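Local coordinates for protein fatty acid synthase 1, isoform A (Drosophila melanogaster, PDB 6FN6) that probably carries out de novo synthesis of long-chain saturated fatty acids from acetyl-CoA and malonyl-CoA using NADPH, this chain being its dehydratase, enoylreductase and ketoreductase region, at residues V58-L63 with A199-A204; V302-V307 with C374-G379; T334-V339 with G357-S362. All coordinates share one frame; numbering follows the deposited sequence.

Contact 1 of 3, residues V58-L63 with A199-A204; sequences VVMENL and AVINPA
V58, V59 and M60 run antiparallel to I201, V200 and A199, the short strand axes lying 169° apart in direction and 4.9 Å apart at closest approach. This pairing joins the two predicted hotdog folds of the dehydratase: strand 58-65 belongs to the N-terminal one and strand 191-201 to the C-terminal one. Two hydrogen-bonded pairs flank the non-hydrogen-bonded pair of V59 and V200. At M60 and A199 both bonds are sound, M60 N to A199 O at 3.0 Å and A199 N to M60 O at 2.9 Å. At the far pair I201 N gives V58 O a nearly straight bond of 3.1 Å, while the return bond from V58 N to I201 O is weak.

Side chains alternate between the faces. V59 and V200 meet on one face through CG2 and CG1, and V58, M60, A199 and I201 share the other, which looks onto helix 34-48. There V58 and I201 lie side by side, V58 CG2 being 4.1 Å from I201 CD1. Beyond the corner at N62 the chain brings L63 CD1 back to 4.2 Å from A199 CB. W42 of helix 34-48 touches V58, M60 and I201 alike, uniting side chains from both hotdogs. M60 has CG anti to its carbonyl carbon (chi1 -55°) and is extended beyond, which carries CE to 3.7 Å from I201 CD1.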
ATOM      1  N   VAL A  58      -6.465   7.209  26.015  1.00 49.49           N
ATOM      2  CA  VAL A  58      -6.264   7.343  24.574  1.00 48.36           C
ATOM      3  C   VAL A  58      -5.869   6.012  23.941  1.00 46.57           C
ATOM      4  O   VAL A  58      -5.466   5.078  24.631  1.00 45.73           O
ATOM      5  CB  VAL A  58      -5.206   8.420  24.257  1.00 47.63           C
ATOM      6  CG1 VAL A  58      -5.656   9.784  24.776  1.00 51.44           C
ATOM      7  CG2 VAL A  58      -3.848   8.032  24.844  1.00 45.03           C
ATOM      8  N   VAL A  59      -6.000   5.940  22.620  1.00 62.77           N
ATOM      9  CA  VAL A  59      -5.564   4.780  21.855  1.00 60.01           C
ATOM     10  C   VAL A  59      -4.679   5.243  20.706  1.00 58.45           C
ATOM     11  O   VAL A  59      -5.141   5.930  19.795  1.00 62.07           O
ATOM     12  CB  VAL A  59      -6.762   3.967  21.330  1.00 60.58           C
ATOM     13  CG1 VAL A  59      -6.292   2.834  20.422  1.00 58.27           C
ATOM     14  CG2 VAL A  59      -7.579   3.420  22.482  1.00 62.02           C
ATOM     15  N   MET A  60      -3.403   4.875  20.763  1.00 56.65           N
ATOM     16  CA  MET A  60      -2.467   5.213  19.701  1.00 53.64           C
ATOM     17  C   MET A  60      -2.353   4.052  18.728  1.00 52.52           C
ATOM     18  O   MET A  60      -2.392   2.891  19.134  1.00 51.29           O
ATOM     19  CB  MET A  60      -1.099   5.556  20.281  1.00 51.94           C
ATOM     20  CG  MET A  60      -1.149   6.645  21.331  1.00 51.51           C
ATOM     21  SD  MET A  60       0.478   7.246  21.792  1.00 50.18           S
ATOM     22  CE  MET A  60       0.095   7.974  23.376  1.00 50.11           C
ATOM     23  N   GLU A  61      -2.211   4.365  17.445  1.00 57.53           N
ATOM     24  CA  GLU A  61      -2.134   3.334  16.418  1.00 54.93           C
ATOM     25  C   GLU A  61      -1.097   3.664  15.354  1.00 54.49           C
ATOM     26  O   GLU A  61      -0.837   4.832  15.063  1.00 53.23           O
ATOM     27  CB  GLU A  61      -3.499   3.131  15.763  1.00 54.50           C
ATOM     28  CG  GLU A  61      -4.569   2.627  16.713  1.00 53.25           C
ATOM     29  CD  GLU A  61      -5.921   2.503  16.046  1.00 55.93           C
ATOM     30  OE1 GLU A  61      -6.179   1.449  15.427  1.00 57.33           O
ATOM     31  OE2 GLU A  61      -6.722   3.458  16.134  1.00 57.40           O
ATOM     32  N   ASN A  62      -0.515   2.617  14.777  1.00 53.59           N
ATOM     33  CA  ASN A  62       0.450   2.755  13.691  1.00 57.74           C
ATOM     34  C   ASN A  62       1.579   3.700  14.080  1.00 49.93           C
ATOM     35  O   ASN A  62       1.968   4.572  13.302  1.00 48.75           O
ATOM     36  CB  ASN A  62      -0.238   3.257  12.419  1.00 68.63           C
ATOM     37  CG  ASN A  62       0.637   3.115  11.183  1.00 78.40           C
ATOM     38  OD1 ASN A  62       1.296   2.093  10.990  1.00 80.94           O
ATOM     39  ND2 ASN A  62       0.648   4.143  10.341  1.00 82.01           N
ATOM     40  N   LEU A  63       2.099   3.529  15.288  1.00 47.16           N
ATOM     41  CA  LEU A  63       3.227   4.326  15.739  1.00 43.80           C
ATOM     42  C   LEU A  63       4.480   3.945  14.968  1.00 49.85           C
ATOM     43  O   LEU A  63       4.829   2.769  14.878  1.00 54.94           O
ATOM     44  CB  LEU A  63       3.451   4.143  17.240  1.00 42.29           C
ATOM     45  CG  LEU A  63       2.450   4.856  18.150  1.00 44.43           C
ATOM     46  CD1 LEU A  63       2.496   4.288  19.551  1.00 43.10           C
ATOM     47  CD2 LEU A  63       2.743   6.348  18.181  1.00 43.90           C
ATOM     48  N   ALA A 199      -1.289   0.946  21.023  1.00 39.74           N
ATOM     49  CA  ALA A 199      -0.944   1.236  22.406  1.00 39.33           C
ATOM     50  C   ALA A 199      -2.160   1.784  23.140  1.00 40.85           C
ATOM     51  O   ALA A 199      -2.549   2.933  22.939  1.00 40.05           O
ATOM     52  CB  ALA A 199       0.210   2.223  22.472  1.00 36.87           C
ATOM     53  N   VAL A 200      -2.757   0.955  23.991  1.00 56.68           N
ATOM     54  CA  VAL A 200      -3.928   1.357  24.759  1.00 55.79           C
ATOM     55  C   VAL A 200      -3.498   1.853  26.133  1.00 54.99           C
ATOM     56  O   VAL A 200      -2.833   1.136  26.881  1.00 55.57           O
ATOM     57  CB  VAL A 200      -4.935   0.203  24.888  1.00 52.35           C
ATOM     58  CG1 VAL A 200      -6.211   0.682  25.561  1.00 53.53           C
ATOM     59  CG2 VAL A 200      -5.238  -0.396  23.527  1.00 49.29           C
ATOM     60  N   ILE A 201      -3.874   3.087  26.456  1.00 46.82           N
ATOM     61  CA  ILE A 201      -3.528   3.685  27.738  1.00 50.03           C
ATOM     62  C   ILE A 201      -4.805   3.980  28.520  1.00 54.78           C
ATOM     63  O   ILE A 201      -5.685   4.704  28.049  1.00 48.14           O
ATOM     64  CB  ILE A 201      -2.681   4.955  27.551  1.00 51.56           C
ATOM     65  CG1 ILE A 201      -1.458   4.646  26.680  1.00 45.29           C
ATOM     66  CG2 ILE A 201      -2.245   5.505  28.907  1.00 54.14           C
ATOM     67  CD1 ILE A 201      -0.651   5.864  26.291  1.00 45.90           C
ATOM     68  N   ASN A 202      -4.889   3.414  29.721  1.00 47.53           N
ATOM     69  CA  ASN A 202      -6.062   3.546  30.579  1.00 50.50           C
ATOM     70  C   ASN A 202      -5.653   4.114  31.937  1.00 51.42           C
ATOM     71  O   ASN A 202      -5.382   3.356  32.870  1.00 51.60           O
ATOM     72  CB  ASN A 202      -6.741   2.186  30.754  1.00 51.41           C
ATOM     73  CG  ASN A 202      -8.093   2.289  31.423  1.00 54.85           C
ATOM     74  OD1 ASN A 202      -8.397   3.272  32.101  1.00 66.05           O
ATOM     75  ND2 ASN A 202      -8.915   1.262  31.244  1.00 56.09           N
ATOM     76  N   PRO A 203      -5.609   5.451  32.058  1.00 52.21           N
ATOM     77  CA  PRO A 203      -5.113   6.073  33.292  1.00 53.14           C
ATOM     78  C   PRO A 203      -5.952   5.751  34.527  1.00 56.02           C
ATOM     79  O   PRO A 203      -5.395   5.507  35.598  1.00 56.29           O
ATOM     80  CB  PRO A 203      -5.183   7.576  32.986  1.00 53.95           C
ATOM     81  CG  PRO A 203      -5.363   7.683  31.511  1.00 52.65           C
ATOM     82  CD  PRO A 203      -6.068   6.451  31.082  1.00 52.61           C
ATOM     83  N   ALA A 204      -7.273   5.751  34.374  1.00 58.37           N
ATOM     84  CA  ALA A 204      -8.172   5.485  35.490  1.00 61.59           C
ATOM     85  C   ALA A 204      -7.884   4.114  36.092  1.00 61.08           C
ATOM     86  O   ALA A 204      -7.773   3.965  37.309  1.00 62.60           O
ATOM     87  CB  ALA A 204      -9.618   5.573  35.038  1.00 64.13           C
TER

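Contact 2 of 3, residues V302-V307 with C374-G379; sequences VKLKGV and CHFVFG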
ATOM      1  N   VAL A 302      57.504   8.391  40.035  1.00 63.76           N
ATOM      2  CA  VAL A 302      56.279   8.611  39.277  1.00 59.98           C
ATOM      3  C   VAL A 302      56.604   9.299  37.952  1.00 57.47           C
ATOM      4  O   VAL A 302      55.869   9.159  36.974  1.00 58.75           O
ATOM      5  CB  VAL A 302      55.244   9.420  40.086  1.00 59.68           C
ATOM      6  CG1 VAL A 302      55.805  10.770  40.491  1.00 62.17           C
ATOM      7  CG2 VAL A 302      53.955   9.589  39.294  1.00 60.86           C
ATOM      8  N   LYS A 303      57.699  10.055  37.930  1.00 65.87           N
ATOM      9  CA  LYS A 303      58.174  10.681  36.699  1.00 67.67           C
ATOM     10  C   LYS A 303      59.578  10.197  36.355  1.00 66.54           C
ATOM     11  O   LYS A 303      60.441  10.086  37.227  1.00 70.09           O
ATOM     12  CB  LYS A 303      58.176  12.208  36.826  1.00 71.41           C
ATOM     13  CG  LYS A 303      56.892  12.897  36.384  1.00 75.25           C
ATOM     14  CD  LYS A 303      55.859  12.955  37.496  1.00 78.65           C
ATOM     15  CE  LYS A 303      54.614  13.717  37.058  1.00 81.45           C
ATOM     16  NZ  LYS A 303      53.615  13.850  38.156  1.00 81.98           N
ATOM     17  N   LEU A 304      59.793   9.903  35.075  1.00 49.52           N
ATOM     18  CA  LEU A 304      61.086   9.427  34.593  1.00 50.05           C
ATOM     19  C   LEU A 304      61.699  10.414  33.597  1.00 53.58           C
ATOM     20  O   LEU A 304      61.147  10.646  32.521  1.00 54.72           O
ATOM     21  CB  LEU A 304      60.937   8.053  33.945  1.00 47.99           C
ATOM     22  CG  LEU A 304      62.198   7.189  33.941  1.00 50.25           C
ATOM     23  CD1 LEU A 304      62.506   6.697  35.345  1.00 51.76           C
ATOM     24  CD2 LEU A 304      62.047   6.021  32.980  1.00 50.00           C
ATOM     25  N   LYS A 305      62.839  10.992  33.965  1.00 57.70           N
ATOM     26  CA  LYS A 305      63.494  12.011  33.147  1.00 58.97           C
ATOM     27  C   LYS A 305      64.614  11.414  32.297  1.00 56.99           C
ATOM     28  O   LYS A 305      65.422  10.629  32.787  1.00 57.24           O
ATOM     29  CB  LYS A 305      64.053  13.124  34.037  1.00 61.07           C
ATOM     30  CG  LYS A 305      64.497  14.368  33.280  1.00 63.81           C
ATOM     31  CD  LYS A 305      65.014  15.433  34.236  1.00 65.61           C
ATOM     32  CE  LYS A 305      65.228  16.767  33.538  1.00 67.91           C
ATOM     33  NZ  LYS A 305      65.976  17.726  34.400  1.00 70.26           N
ATOM     34  N   GLY A 306      64.653  11.790  31.022  1.00 58.44           N
ATOM     35  CA  GLY A 306      65.694  11.323  30.122  1.00 60.11           C
ATOM     36  C   GLY A 306      65.959  12.271  28.967  1.00 62.95           C
ATOM     37  O   GLY A 306      65.154  13.157  28.686  1.00 63.86           O
ATOM     38  N   VAL A 307      67.098  12.094  28.304  1.00 61.68           N
ATOM     39  CA  VAL A 307      67.453  12.921  27.155  1.00 63.44           C
ATOM     40  C   VAL A 307      68.108  12.071  26.071  1.00 62.09           C
ATOM     41  O   VAL A 307      68.598  10.975  26.344  1.00 57.11           O
ATOM     42  CB  VAL A 307      68.384  14.081  27.568  1.00 63.73           C
ATOM     43  CG1 VAL A 307      67.701  14.979  28.588  1.00 62.58           C
ATOM     44  CG2 VAL A 307      69.700  13.550  28.120  1.00 65.81           C
ATOM     45  N   CYS A 374      68.934  13.598  35.560  1.00 62.00           N
ATOM     46  CA  CYS A 374      68.190  12.735  34.652  1.00 60.62           C
ATOM     47  C   CYS A 374      68.246  11.294  35.151  1.00 57.26           C
ATOM     48  O   CYS A 374      69.176  10.915  35.859  1.00 58.20           O
ATOM     49  CB  CYS A 374      68.756  12.826  33.235  1.00 62.68           C
ATOM     50  SG  CYS A 374      68.618  14.457  32.486  1.00 66.89           S
ATOM     51  N   HIS A 375      67.259  10.487  34.775  1.00 64.20           N
ATOM     52  CA  HIS A 375      67.288   9.066  35.097  1.00 57.97           C
ATOM     53  C   HIS A 375      68.163   8.316  34.098  1.00 49.00           C
ATOM     54  O   HIS A 375      68.746   7.282  34.426  1.00 44.07           O
ATOM     55  CB  HIS A 375      65.878   8.471  35.109  1.00 54.34           C
ATOM     56  CG  HIS A 375      65.097   8.792  36.344  1.00 49.26           C
ATOM     57  ND1 HIS A 375      64.406   9.973  36.506  1.00 48.52           N
ATOM     58  CD2 HIS A 375      64.893   8.079  37.478  1.00 46.56           C
ATOM     59  CE1 HIS A 375      63.812   9.977  37.685  1.00 47.31           C
ATOM     60  NE2 HIS A 375      64.092   8.838  38.296  1.00 46.56           N
ATOM     61  N   PHE A 376      68.250   8.832  32.875  1.00 45.85           N
ATOM     62  CA  PHE A 376      69.113   8.232  31.869  1.00 44.13           C
ATOM     63  C   PHE A 376      69.511   9.221  30.782  1.00 48.18           C
ATOM     64  O   PHE A 376      68.886  10.267  30.612  1.00 46.54           O
ATOM     65  CB  PHE A 376      68.435   7.012  31.237  1.00 43.29           C
ATOM     66  CG  PHE A 376      67.235   7.345  30.390  1.00 41.96           C
ATOM     67  CD1 PHE A 376      67.385   7.737  29.069  1.00 43.28           C
ATOM     68  CD2 PHE A 376      65.955   7.247  30.911  1.00 41.71           C
ATOM     69  CE1 PHE A 376      66.283   8.040  28.290  1.00 43.04           C
ATOM     70  CE2 PHE A 376      64.848   7.547  30.136  1.00 42.86           C
ATOM     71  CZ  PHE A 376      65.013   7.940  28.823  1.00 42.06           C
ATOM     72  N   VAL A 377      70.569   8.871  30.058  1.00 49.96           N
ATOM     73  CA  VAL A 377      71.016   9.632  28.902  1.00 53.93           C
ATOM     74  C   VAL A 377      71.297   8.642  27.782  1.00 53.06           C
ATOM     75  O   VAL A 377      72.065   7.696  27.962  1.00 52.89           O
ATOM     76  CB  VAL A 377      72.262  10.483  29.220  1.00 51.52           C
ATOM     77  CG1 VAL A 377      72.766  11.190  27.968  1.00 52.68           C
ATOM     78  CG2 VAL A 377      71.951  11.494  30.305  1.00 51.46           C
ATOM     79  N   PHE A 378      70.665   8.852  26.633  1.00 51.09           N
ATOM     80  CA  PHE A 378      70.914   8.010  25.473  1.00 52.53           C
ATOM     81  C   PHE A 378      71.889   8.690  24.520  1.00 56.51           C
ATOM     82  O   PHE A 378      71.826   9.902  24.313  1.00 62.47           O
ATOM     83  CB  PHE A 378      69.611   7.680  24.744  1.00 51.50           C
ATOM     84  CG  PHE A 378      69.810   6.844  23.513  1.00 52.80           C
ATOM     85  CD1 PHE A 378      69.930   5.468  23.606  1.00 51.83           C
ATOM     86  CD2 PHE A 378      69.887   7.435  22.261  1.00 55.95           C
ATOM     87  CE1 PHE A 378      70.118   4.697  22.475  1.00 52.51           C
ATOM     88  CE2 PHE A 378      70.073   6.670  21.126  1.00 56.10           C
ATOM     89  CZ  PHE A 378      70.189   5.298  21.233  1.00 55.07           C
ATOM     90  N   GLY A 379      72.796   7.903  23.953  1.00 49.16           N
ATOM     91  CA  GLY A 379      73.777   8.418  23.015  1.00 50.98           C
ATOM     92  C   GLY A 379      74.333   7.334  22.114  1.00 52.27           C
ATOM     93  O   GLY A 379      74.319   6.155  22.469  1.00 52.38           O
TER
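K305 and V307 bond to H375, F376 and F378 where strands 303-307 and 376-379 run roughly parallel, their short axes 26° apart in direction and 5.0 Å apart at closest. The sheet order (359-362, 334-341, 303-309, 374-380, 402-409, then 438-445, the one that runs antiparallel, and 426-433) is that of the methyltransferase fold, consistent with the pseudo-methyltransferase part of animal fatty acid synthases. The strands 303-309 and 374-380 would then be its central first and fourth.

Among the hydrogen bonds, F378 N to V307 O is the straightest (3.0 Å, 175° at the hydrogen) and carries the pairing. V307 N to F376 O is weak. K305 O takes two successive amides, H375 N at 2.7 Å and, weakly, F376 N, where the chain turns a corner at H375. The imidazole adds a side-chain bond: K305 N reaches H375 ND1 at 3.2 Å, approaching from well outside the ring plane.

Ring contacts come next. L304 CD1 sits over one face of the H375 ring, 3.7 Å from its centroid and offset toward the rim. G306 CA lies almost centrally over F376, also 3.7 Å from the centroid. F376 gets there with CG set between its backbone N and carbonyl carbon (chi1 68°), and a CB on G306 would run into that ring.

On the other face, V307 CG2 meets V377 CG2 at 3.8 Å and V307 CG1 meets C374 SG at 4.0 Å. The aliphatic chain of K305 passes the same sulfur on its way to Q372 O and E371.

L304, F376 and F378 face helix 279-296, while strands 334-341 and 402-409 flank the pair.

Contact 3 of 3, residues T334-V339 with G357-S362; sequences TGDVAV and GVRVVS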
ATOM      1  N   THR A 334      54.843   8.935  34.052  1.00 61.95           N
ATOM      2  CA  THR A 334      54.955   9.873  32.943  1.00 63.27           C
ATOM      3  C   THR A 334      56.421  10.221  32.722  1.00 55.95           C
ATOM      4  O   THR A 334      57.227  10.146  33.650  1.00 57.31           O
ATOM      5  CB  THR A 334      54.143  11.156  33.196  1.00 68.69           C
ATOM      6  OG1 THR A 334      54.466  11.687  34.486  1.00 68.94           O
ATOM      7  CG2 THR A 334      52.654  10.861  33.129  1.00 69.34           C
ATOM      8  N   GLY A 335      56.764  10.599  31.496  1.00 57.94           N
ATOM      9  CA  GLY A 335      58.150  10.818  31.130  1.00 52.08           C
ATOM     10  C   GLY A 335      58.480  12.239  30.724  1.00 47.72           C
ATOM     11  O   GLY A 335      57.668  12.929  30.110  1.00 47.26           O
ATOM     12  N   ASP A 336      59.682  12.677  31.091  1.00 65.02           N
ATOM     13  CA  ASP A 336      60.213  13.954  30.637  1.00 68.86           C
ATOM     14  C   ASP A 336      61.396  13.695  29.718  1.00 65.62           C
ATOM     15  O   ASP A 336      62.542  13.668  30.163  1.00 66.86           O
ATOM     16  CB  ASP A 336      60.640  14.823  31.819  1.00 77.37           C
ATOM     17  CG  ASP A 336      61.313  16.109  31.383  1.00 82.30           C
ATOM     18  OD1 ASP A 336      61.010  16.592  30.270  1.00 82.56           O
ATOM     19  OD2 ASP A 336      62.139  16.643  32.155  1.00 83.07           O
ATOM     20  N   VAL A 337      61.111  13.499  28.436  1.00 54.14           N
ATOM     21  CA  VAL A 337      62.146  13.182  27.463  1.00 49.71           C
ATOM     22  C   VAL A 337      62.418  14.405  26.601  1.00 50.50           C
ATOM     23  O   VAL A 337      61.493  15.095  26.177  1.00 51.98           O
ATOM     24  CB  VAL A 337      61.748  11.972  26.599  1.00 46.75           C
ATOM     25  CG1 VAL A 337      62.843  11.647  25.591  1.00 46.19           C
ATOM     26  CG2 VAL A 337      61.451  10.768  27.475  1.00 42.49           C
ATOM     27  N   ALA A 338      63.695  14.672  26.356  1.00 66.89           N
ATOM     28  CA  ALA A 338      64.100  15.807  25.538  1.00 69.78           C
ATOM     29  C   ALA A 338      65.163  15.381  24.536  1.00 74.30           C
ATOM     30  O   ALA A 338      65.853  14.381  24.738  1.00 73.58           O
ATOM     31  CB  ALA A 338      64.617  16.937  26.413  1.00 70.35           C
ATOM     32  N   VAL A 339      65.285  16.137  23.450  1.00 76.64           N
ATOM     33  CA  VAL A 339      66.340  15.901  22.478  1.00 76.26           C
ATOM     34  C   VAL A 339      67.324  17.058  22.555  1.00 81.07           C
ATOM     35  O   VAL A 339      66.961  18.215  22.346  1.00 82.94           O
ATOM     36  CB  VAL A 339      65.779  15.741  21.055  1.00 77.89           C
ATOM     37  CG1 VAL A 339      66.901  15.447  20.064  1.00 78.19           C
ATOM     38  CG2 VAL A 339      64.730  14.640  21.017  1.00 75.11           C
ATOM     39  N   GLY A 357      55.315  15.053  21.942  1.00 82.97           N
ATOM     40  CA  GLY A 357      55.447  15.763  23.199  1.00 81.10           C
ATOM     41  C   GLY A 357      56.831  15.629  23.805  1.00 77.40           C
ATOM     42  O   GLY A 357      56.993  15.614  25.024  1.00 77.37           O
ATOM     43  N   VAL A 358      57.834  15.536  22.938  1.00 72.13           N
ATOM     44  CA  VAL A 358      59.222  15.507  23.367  1.00 69.08           C
ATOM     45  C   VAL A 358      59.767  16.912  23.179  1.00 71.45           C
ATOM     46  O   VAL A 358      59.767  17.441  22.068  1.00 73.22           O
ATOM     47  CB  VAL A 358      60.040  14.460  22.581  1.00 66.76           C
ATOM     48  CG1 VAL A 358      61.523  14.562  22.915  1.00 66.57           C
ATOM     49  CG2 VAL A 358      59.533  13.061  22.875  1.00 64.65           C
ATOM     50  N   ARG A 359      60.230  17.518  24.264  1.00 65.54           N
ATOM     51  CA  ARG A 359      60.763  18.871  24.198  1.00 68.94           C
ATOM     52  C   ARG A 359      62.160  18.862  23.588  1.00 67.86           C
ATOM     53  O   ARG A 359      62.735  17.801  23.354  1.00 61.15           O
ATOM     54  CB  ARG A 359      60.772  19.511  25.588  1.00 69.97           C
ATOM     55  CG  ARG A 359      61.554  18.751  26.640  1.00 68.90           C
ATOM     56  CD  ARG A 359      61.029  19.067  28.031  1.00 68.32           C
ATOM     57  NE  ARG A 359      61.973  18.669  29.071  1.00 70.99           N
ATOM     58  CZ  ARG A 359      62.998  19.413  29.471  1.00 76.56           C
ATOM     59  NH1 ARG A 359      63.224  20.600  28.919  1.00 79.54           N
ATOM     60  NH2 ARG A 359      63.804  18.970  30.425  1.00 77.37           N
ATOM     61  N   VAL A 360      62.692  20.051  23.322  1.00 69.33           N
ATOM     62  CA  VAL A 360      64.028  20.192  22.758  1.00 71.99           C
ATOM     63  C   VAL A 360      64.832  21.241  23.520  1.00 74.61           C
ATOM     64  O   VAL A 360      64.379  22.371  23.703  1.00 74.42           O
ATOM     65  CB  VAL A 360      63.956  20.548  21.257  1.00 74.87           C
ATOM     66  CG1 VAL A 360      65.354  20.708  20.668  1.00 76.06           C
ATOM     67  CG2 VAL A 360      63.169  19.495  20.492  1.00 73.41           C
ATOM     68  N   VAL A 361      66.025  20.856  23.962  1.00 93.11           N
ATOM     69  CA  VAL A 361      66.910  21.764  24.679  1.00 94.79           C
ATOM     70  C   VAL A 361      68.113  22.074  23.793  1.00100.29           C
ATOM     71  O   VAL A 361      68.588  21.213  23.053  1.00 98.42           O
ATOM     72  CB  VAL A 361      67.345  21.169  26.032  1.00 88.41           C
ATOM     73  CG1 VAL A 361      68.309  22.107  26.753  1.00 87.44           C
ATOM     74  CG2 VAL A 361      66.130  20.879  26.900  1.00 86.21           C
ATOM     75  N   SER A 362      68.601  23.309  23.880  1.00111.80           N
ATOM     76  CA  SER A 362      69.717  23.765  23.059  1.00115.86           C
ATOM     77  C   SER A 362      70.979  23.966  23.887  1.00119.68           C
ATOM     78  O   SER A 362      71.157  25.005  24.522  1.00124.02           O
ATOM     79  CB  SER A 362      69.356  25.071  22.351  1.00118.13           C
ATOM     80  OG  SER A 362      68.136  24.948  21.647  1.00117.66           O
TER
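D336 OD1 accepts R359 NE at 2.6 Å through its syn lone pair, in a salt bridge that lies close to the guanidinium plane. The carboxylate and guanidinium planes are only 18° apart, and this lets D336 OD2 take a second, weak bond from R359 NH2 at 3.3 Å. R359 starts with CG between its backbone N and carbonyl carbon (chi1 57°), then extends to NE, so that the chain runs back over A338. There A338 CB packs 3.6 Å from R359 CG and sits over one face of the guanidinium, near its rim.

Beneath the ion pair, the two parallel strands of a beta-alpha-beta unit meet, 334-341 and 359-362, linked through helix 346-353. They are strongly twisted, with 51° between the short axes. R359 spans the register at A338, giving a weak bond from its N to V337 O and receiving V339 N on its O at 3.0 Å. V361 N then reaches V339 O at 3.2 Å.

On the opposite face to A338 and R359, V339 CG2 meets V358 CG1 at 3.7 Å. Helix 346-353 packs there through L353, which touches V339, V358 and V360, and L324 of helix 320-329 touches V337 and V358.

A leucine replacing D336 would probably leave R359 NE without its carboxylate mate and the guanidinium held mainly through its NH2 bridge to E371. The OE2 of E371 that takes R359 NH2 holds K305 NZ in turn. D336, R359 and K305, on three neighbouring strands, and E371 in the loop before strand 374-380 form a charge cluster, so their charges probably offset one another at this partly exposed sheet edge.

Overall arrangement
From the N terminus, contact 1 comes first: V58-L63 waits 135 residues for A199-A204, and their pairing closes a loop that ties the two predicted dehydratase hotdogs together. The chain then leaves for a separate domain, with contact 2 centred about 70 Å from the centre of contact 1. V302-V307 opens contact 2, and T334-V339 and G357-S362 make contact 3 inside that loop before C374-G379 closes it. Contact 3 is therefore nested in contact 2, whereas contact 1 precedes both in series. Contacts 2 and 3 share one sheet, where L304 N to T334 O and L304 O to D336 N, both 2.9 Å and probable hydrogen bonds, join them.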